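Local coordinates for protein Cow rumen GH26 endo-mannanase (Metagenome, PDB 6UEH) that probably hydrolyses internal beta-1,4-mannosidic linkages of mannans such as galactomannan, as a ruminal family GH26 endo-mannanase carrying an accessory calcium-binding domain, at residues V224-T236 with D474-K486. Sequence-based numbering, arbitrary orientation.
Sequences VIEWVKERGGIAT and DYCITLEDLPFSK
L479 and L482 pack on the glycine turn G232-G233, where helix 220-230 hands over to strand 234-238 of the GH26 TIM barrel, at the N-terminal end of that barrel strand. Apolar contacts dominate. A chi1 of -176° sets CG of L479 opposite the backbone N and carries the isobutyl group to the turn: CD1 lies 3.6 Å from G233 CA, while CD2 meets the W227 ring obliquely, 4.2 Å from CH2. Replacing L479 with an alanine would probably open a gap between the 3-10 turn 479-481 and G233 and leave the outer end of the W227 indole less covered. L482 comes in beside it, its CD1 3.8 Å from I234 CG1 and its other methyl beside I234 CD1; Y160 of helix 152-164 also touches L482.

Close packing at the turn probably explains both glycines. G232 has positive phi (73°), and its CA lies 3.4 Å from S485 O; a beta carbon there would run into F484 O, and one on G233 would strike W227 NE1. The chain end follows the same turn, with F484 CB beside G232 O and K486 CG 3.5 Å from R231 O.

Polar groups are tied mainly within each segment or to neighbours. R231 NE donates in the guanidinium plane to the syn lone pair of E226 OE1, 3.0 Å away, and R231 NH1 pairs with E186. W227 CZ3 sits over the centre of one face of the R231 guanidinium, while NH1 lies at the edge of the indole, in its plane. D481 OD2 accepts from T478 N, 36° out of its carboxylate plane, tying the residue ahead of 479-481 to that turn. Near the chain end, one water donates to K229 O and lies 3.3 Å from S485 OG.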
loop_
_atom_site.group_PDB
_atom_site.type_symbol
_atom_site.label_atom_id
_atom_site.label_comp_id
_atom_site.label_asym_id
_atom_site.label_seq_id
_atom_site.Cartn_x
_atom_site.Cartn_y
_atom_site.Cartn_z
ATOM N N VAL A 224 4.805 22.854 8.634
ATOM C CA VAL A 224 4.260 21.710 9.360
ATOM C C VAL A 224 3.579 22.182 10.641
ATOM O O VAL A 224 2.462 21.766 10.957
ATOM C CB VAL A 224 5.348 20.676 9.708
ATOM C CG1 VAL A 224 4.783 19.596 10.622
ATOM C CG2 VAL A 224 5.923 20.057 8.443
ATOM N N ILE A 225 4.262 23.058 11.371
ATOM C CA ILE A 225 3.717 23.641 12.591
ATOM C C ILE A 225 2.434 24.414 12.294
ATOM O O ILE A 225 1.438 24.279 13.008
ATOM C CB ILE A 225 4.739 24.572 13.268
ATOM C CG1 ILE A 225 5.940 23.761 13.762
ATOM C CG2 ILE A 225 4.095 25.338 14.415
ATOM C CD1 ILE A 225 7.047 24.602 14.357
ATOM N N GLU A 226 2.464 25.208 11.229
ATOM C CA GLU A 226 1.305 25.986 10.814
ATOM C C GLU A 226 0.116 25.074 10.520
ATOM O O GLU A 226 -0.998 25.325 10.979
ATOM C CB GLU A 226 1.645 26.834 9.583
ATOM C CG GLU A 226 0.688 27.989 9.315
ATOM C CD GLU A 226 -0.569 27.565 8.580
ATOM O OE1 GLU A 226 -0.548 26.503 7.919
ATOM O OE2 GLU A 226 -1.579 28.295 8.664
ATOM N N TRP A 227 0.363 24.012 9.761
ATOM C CA TRP A 227 -0.696 23.089 9.361
ATOM C C TRP A 227 -1.349 22.428 10.569
ATOM O O TRP A 227 -2.575 22.372 10.671
ATOM C CB TRP A 227 -0.145 22.019 8.415
ATOM C CG TRP A 227 -1.206 21.121 7.848
ATOM C CD1 TRP A 227 -1.470 19.829 8.209
ATOM C CD2 TRP A 227 -2.154 21.455 6.830
ATOM N NE1 TRP A 227 -2.522 19.338 7.473
ATOM C CE2 TRP A 227 -2.962 20.319 6.620
ATOM C CE3 TRP A 227 -2.401 22.604 6.073
ATOM C CZ2 TRP A 227 -3.990 20.295 5.682
ATOM C CZ3 TRP A 227 -3.424 22.581 5.144
ATOM C CH2 TRP A 227 -4.206 21.434 4.957
ATOM N N VAL A 228 -0.525 21.939 11.488
ATOM C CA VAL A 228 -1.024 21.199 12.641
ATOM C C VAL A 228 -1.565 22.117 13.733
ATOM O O VAL A 228 -2.713 21.979 14.154
ATOM C CB VAL A 228 0.074 20.300 13.244
ATOM C CG1 VAL A 228 -0.412 19.653 14.533
ATOM C CG2 VAL A 228 0.509 19.242 12.238
ATOM N N LYS A 229 -0.739 23.055 14.182
ATOM C CA LYS A 229 -1.062 23.859 15.356
ATOM C C LYS A 229 -2.041 24.997 15.069
ATOM O O LYS A 229 -2.777 25.423 15.959
ATOM C CB LYS A 229 0.221 24.427 15.970
ATOM C CG LYS A 229 1.227 23.361 16.387
ATOM C CD LYS A 229 0.838 22.690 17.698
ATOM C CE LYS A 229 1.208 23.561 18.893
ATOM N NZ LYS A 229 0.835 22.935 20.192
ATOM N N GLU A 230 -2.058 25.490 13.835
ATOM C CA GLU A 230 -2.907 26.632 13.511
ATOM C C GLU A 230 -4.124 26.261 12.664
ATOM O O GLU A 230 -5.177 26.883 12.790
ATOM C CB GLU A 230 -2.090 27.717 12.806
ATOM C CG GLU A 230 -1.045 28.365 13.706
ATOM C CD GLU A 230 -0.372 29.562 13.066
ATOM O OE1 GLU A 230 -0.444 29.698 11.826
ATOM O OE2 GLU A 230 0.230 30.369 13.806
ATOM N N ARG A 231 -3.992 25.250 11.812
ATOM C CA ARG A 231 -5.113 24.845 10.967
ATOM C C ARG A 231 -5.779 23.558 11.444
ATOM O O ARG A 231 -6.830 23.173 10.931
ATOM C CB ARG A 231 -4.657 24.690 9.517
ATOM C CG ARG A 231 -4.276 26.005 8.868
ATOM C CD ARG A 231 -4.494 25.964 7.370
ATOM N NE ARG A 231 -3.238 26.061 6.635
ATOM C CZ ARG A 231 -3.157 26.144 5.312
ATOM N NH1 ARG A 231 -1.971 26.231 4.724
ATOM N NH2 ARG A 231 -4.263 26.141 4.578
ATOM N N GLY A 232 -5.169 22.901 12.424
ATOM C CA GLY A 232 -5.741 21.705 13.016
ATOM C C GLY A 232 -5.656 20.483 12.121
ATOM O O GLY A 232 -6.456 19.555 12.243
ATOM N N GLY A 233 -4.675 20.481 11.224
ATOM C CA GLY A 233 -4.514 19.389 10.284
ATOM C C GLY A 233 -3.562 18.307 10.751
ATOM O O GLY A 233 -2.988 18.388 11.839
ATOM N N ILE A 234 -3.408 17.287 9.913
ATOM C CA ILE A 234 -2.507 16.175 10.173
ATOM C C ILE A 234 -1.320 16.259 9.220
ATOM O O ILE A 234 -1.497 16.514 8.032
ATOM C CB ILE A 234 -3.221 14.818 9.995
ATOM C CG1 ILE A 234 -4.399 14.705 10.968
ATOM C CG2 ILE A 234 -2.250 13.663 10.188
ATOM C CD1 ILE A 234 -5.218 13.446 10.791
ATOM N N ALA A 235 -0.113 16.050 9.736
ATOM C CA ALA A 235 1.081 16.158 8.906
ATOM C C ALA A 235 1.726 14.801 8.633
ATOM O O ALA A 235 1.856 13.973 9.534
ATOM C CB ALA A 235 2.091 17.095 9.558
ATOM N N THR A 236 2.119 14.579 7.382
ATOM C CA THR A 236 2.965 13.444 7.031
ATOM C C THR A 236 4.182 13.965 6.272
ATOM O O THR A 236 4.119 15.019 5.635
ATOM C CB THR A 236 2.216 12.384 6.184
ATOM O OG1 THR A 236 3.052 11.235 5.997
ATOM C CG2 THR A 236 1.824 12.945 4.825
ATOM N N ASP A 474 -19.514 11.577 2.423
ATOM C CA ASP A 474 -19.536 11.287 3.855
ATOM C C ASP A 474 -18.407 10.338 4.232
ATOM O O ASP A 474 -17.927 10.342 5.366
ATOM C CB ASP A 474 -20.880 10.684 4.269
ATOM C CG ASP A 474 -22.009 11.694 4.235
ATOM O OD1 ASP A 474 -21.730 12.904 4.376
ATOM O OD2 ASP A 474 -23.174 11.277 4.071
ATOM N N TYR A 475 -17.985 9.527 3.267
ATOM C CA TYR A 475 -16.939 8.540 3.492
ATOM C C TYR A 475 -15.557 9.188 3.619
ATOM O O TYR A 475 -14.623 8.580 4.137
ATOM C CB TYR A 475 -16.942 7.509 2.358
ATOM C CG TYR A 475 -15.943 6.388 2.541
ATOM C CD1 TYR A 475 -16.158 5.384 3.476
ATOM C CD2 TYR A 475 -14.785 6.332 1.774
ATOM C CE1 TYR A 475 -15.246 4.360 3.649
ATOM C CE2 TYR A 475 -13.867 5.308 1.938
ATOM C CZ TYR A 475 -14.103 4.326 2.877
ATOM O OH TYR A 475 -13.193 3.305 3.045
ATOM N N CYS A 476 -15.428 10.428 3.160
ATOM C CA CYS A 476 -14.123 11.082 3.141
ATOM C C CYS A 476 -13.979 12.149 4.220
ATOM O O CYS A 476 -14.804 13.054 4.331
ATOM C CB CYS A 476 -13.861 11.698 1.768
ATOM S SG CYS A 476 -12.291 12.595 1.607
ATOM N N ILE A 477 -12.919 12.030 5.012
ATOM C CA ILE A 477 -12.614 13.008 6.046
ATOM C C ILE A 477 -11.766 14.141 5.479
ATOM O O ILE A 477 -10.707 13.905 4.897
ATOM C CB ILE A 477 -11.881 12.353 7.233
ATOM C CG1 ILE A 477 -12.837 11.420 7.979
ATOM C CG2 ILE A 477 -11.321 13.409 8.174
ATOM C CD1 ILE A 477 -12.177 10.611 9.061
ATOM N N THR A 478 -12.248 15.369 5.640
ATOM C CA THR A 478 -11.518 16.544 5.180
ATOM C C THR A 478 -11.066 17.361 6.388
ATOM O O THR A 478 -11.304 16.962 7.529
ATOM C CB THR A 478 -12.375 17.412 4.235
ATOM O OG1 THR A 478 -13.462 17.998 4.963
ATOM C CG2 THR A 478 -12.933 16.564 3.096
ATOM N N LEU A 479 -10.421 18.499 6.138
ATOM C CA LEU A 479 -9.817 19.294 7.210
ATOM C C LEU A 479 -10.820 19.677 8.301
ATOM O O LEU A 479 -10.520 19.590 9.494
ATOM C CB LEU A 479 -9.171 20.558 6.634
ATOM C CG LEU A 479 -8.410 21.437 7.629
ATOM C CD1 LEU A 479 -7.363 20.618 8.362
ATOM C CD2 LEU A 479 -7.768 22.629 6.932
ATOM N N GLU A 480 -12.013 20.084 7.881
ATOM C CA GLU A 480 -13.052 20.529 8.806
ATOM C C GLU A 480 -13.544 19.420 9.738
ATOM O O GLU A 480 -14.063 19.699 10.817
ATOM C CB GLU A 480 -14.237 21.099 8.023
ATOM C CG GLU A 480 -14.901 20.083 7.102
ATOM C CD GLU A 480 -16.119 20.636 6.387
ATOM O OE1 GLU A 480 -16.349 21.863 6.459
ATOM O OE2 GLU A 480 -16.846 19.840 5.753
ATOM N N ASP A 481 -13.382 18.166 9.319
ATOM C CA ASP A 481 -13.903 17.025 10.075
ATOM C C ASP A 481 -13.009 16.633 11.249
ATOM O O ASP A 481 -13.430 15.886 12.133
ATOM C CB ASP A 481 -14.085 15.811 9.156
ATOM C CG ASP A 481 -15.034 16.080 8.002
ATOM O OD1 ASP A 481 -16.002 16.850 8.182
ATOM O OD2 ASP A 481 -14.811 15.509 6.913
ATOM N N LEU A 482 -11.774 17.124 11.251
ATOM C CA LEU A 482 -10.806 16.752 12.275
ATOM C C LEU A 482 -11.159 17.365 13.631
ATOM O O LEU A 482 -11.785 18.420 13.696
ATOM C CB LEU A 482 -9.396 17.175 11.854
ATOM C CG LEU A 482 -8.845 16.504 10.593
ATOM C CD1 LEU A 482 -7.406 16.937 10.349
ATOM C CD2 LEU A 482 -8.943 14.985 10.691
ATOM N N PRO A 483 -10.768 16.692 14.723
ATOM C CA PRO A 483 -11.089 17.191 16.065
ATOM C C PRO A 483 -10.197 18.347 16.512
ATOM O O PRO A 483 -10.647 19.210 17.265
ATOM C CB PRO A 483 -10.859 15.965 16.965
ATOM C CG PRO A 483 -10.724 14.790 16.031
ATOM C CD PRO A 483 -10.167 15.350 14.767
ATOM N N PHE A 484 -8.952 18.358 16.048
ATOM C CA PHE A 484 -7.931 19.261 16.577
ATOM C C PHE A 484 -8.271 20.736 16.387
ATOM O O PHE A 484 -8.974 21.111 15.450
ATOM C CB PHE A 484 -6.578 18.943 15.937
ATOM C CG PHE A 484 -6.122 17.526 16.164
ATOM C CD1 PHE A 484 -5.458 17.174 17.329
ATOM C CD2 PHE A 484 -6.371 16.543 15.217
ATOM C CE1 PHE A 484 -5.042 15.868 17.544
ATOM C CE2 PHE A 484 -5.959 15.235 15.428
ATOM C CZ PHE A 484 -5.296 14.898 16.593
ATOM N N SER A 485 -7.756 21.568 17.288
ATOM C CA SER A 485 -8.090 22.988 17.314
ATOM C C SER A 485 -7.418 23.763 16.186
ATOM O O SER A 485 -6.267 23.503 15.835
ATOM C CB SER A 485 -7.704 23.601 18.662
ATOM O OG SER A 485 -6.302 23.553 18.863
ATOM N N LYS A 486 -8.147 24.725 15.630
ATOM C CA LYS A 486 -7.640 25.542 14.535
ATOM C C LYS A 486 -7.304 26.947 15.022
ATOM O O LYS A 486 -8.127 27.607 15.657
ATOM C CB LYS A 486 -8.657 25.610 13.393
ATOM C CG LYS A 486 -9.370 24.296 13.114
ATOM C CD LYS A 486 -10.729 24.257 13.799
ATOM C CE LYS A 486 -11.332 22.868 13.746
ATOM N NZ LYS A 486 -12.619 22.780 14.482
HETATM O O HOH W 1 -3.281 24.716 18.301
#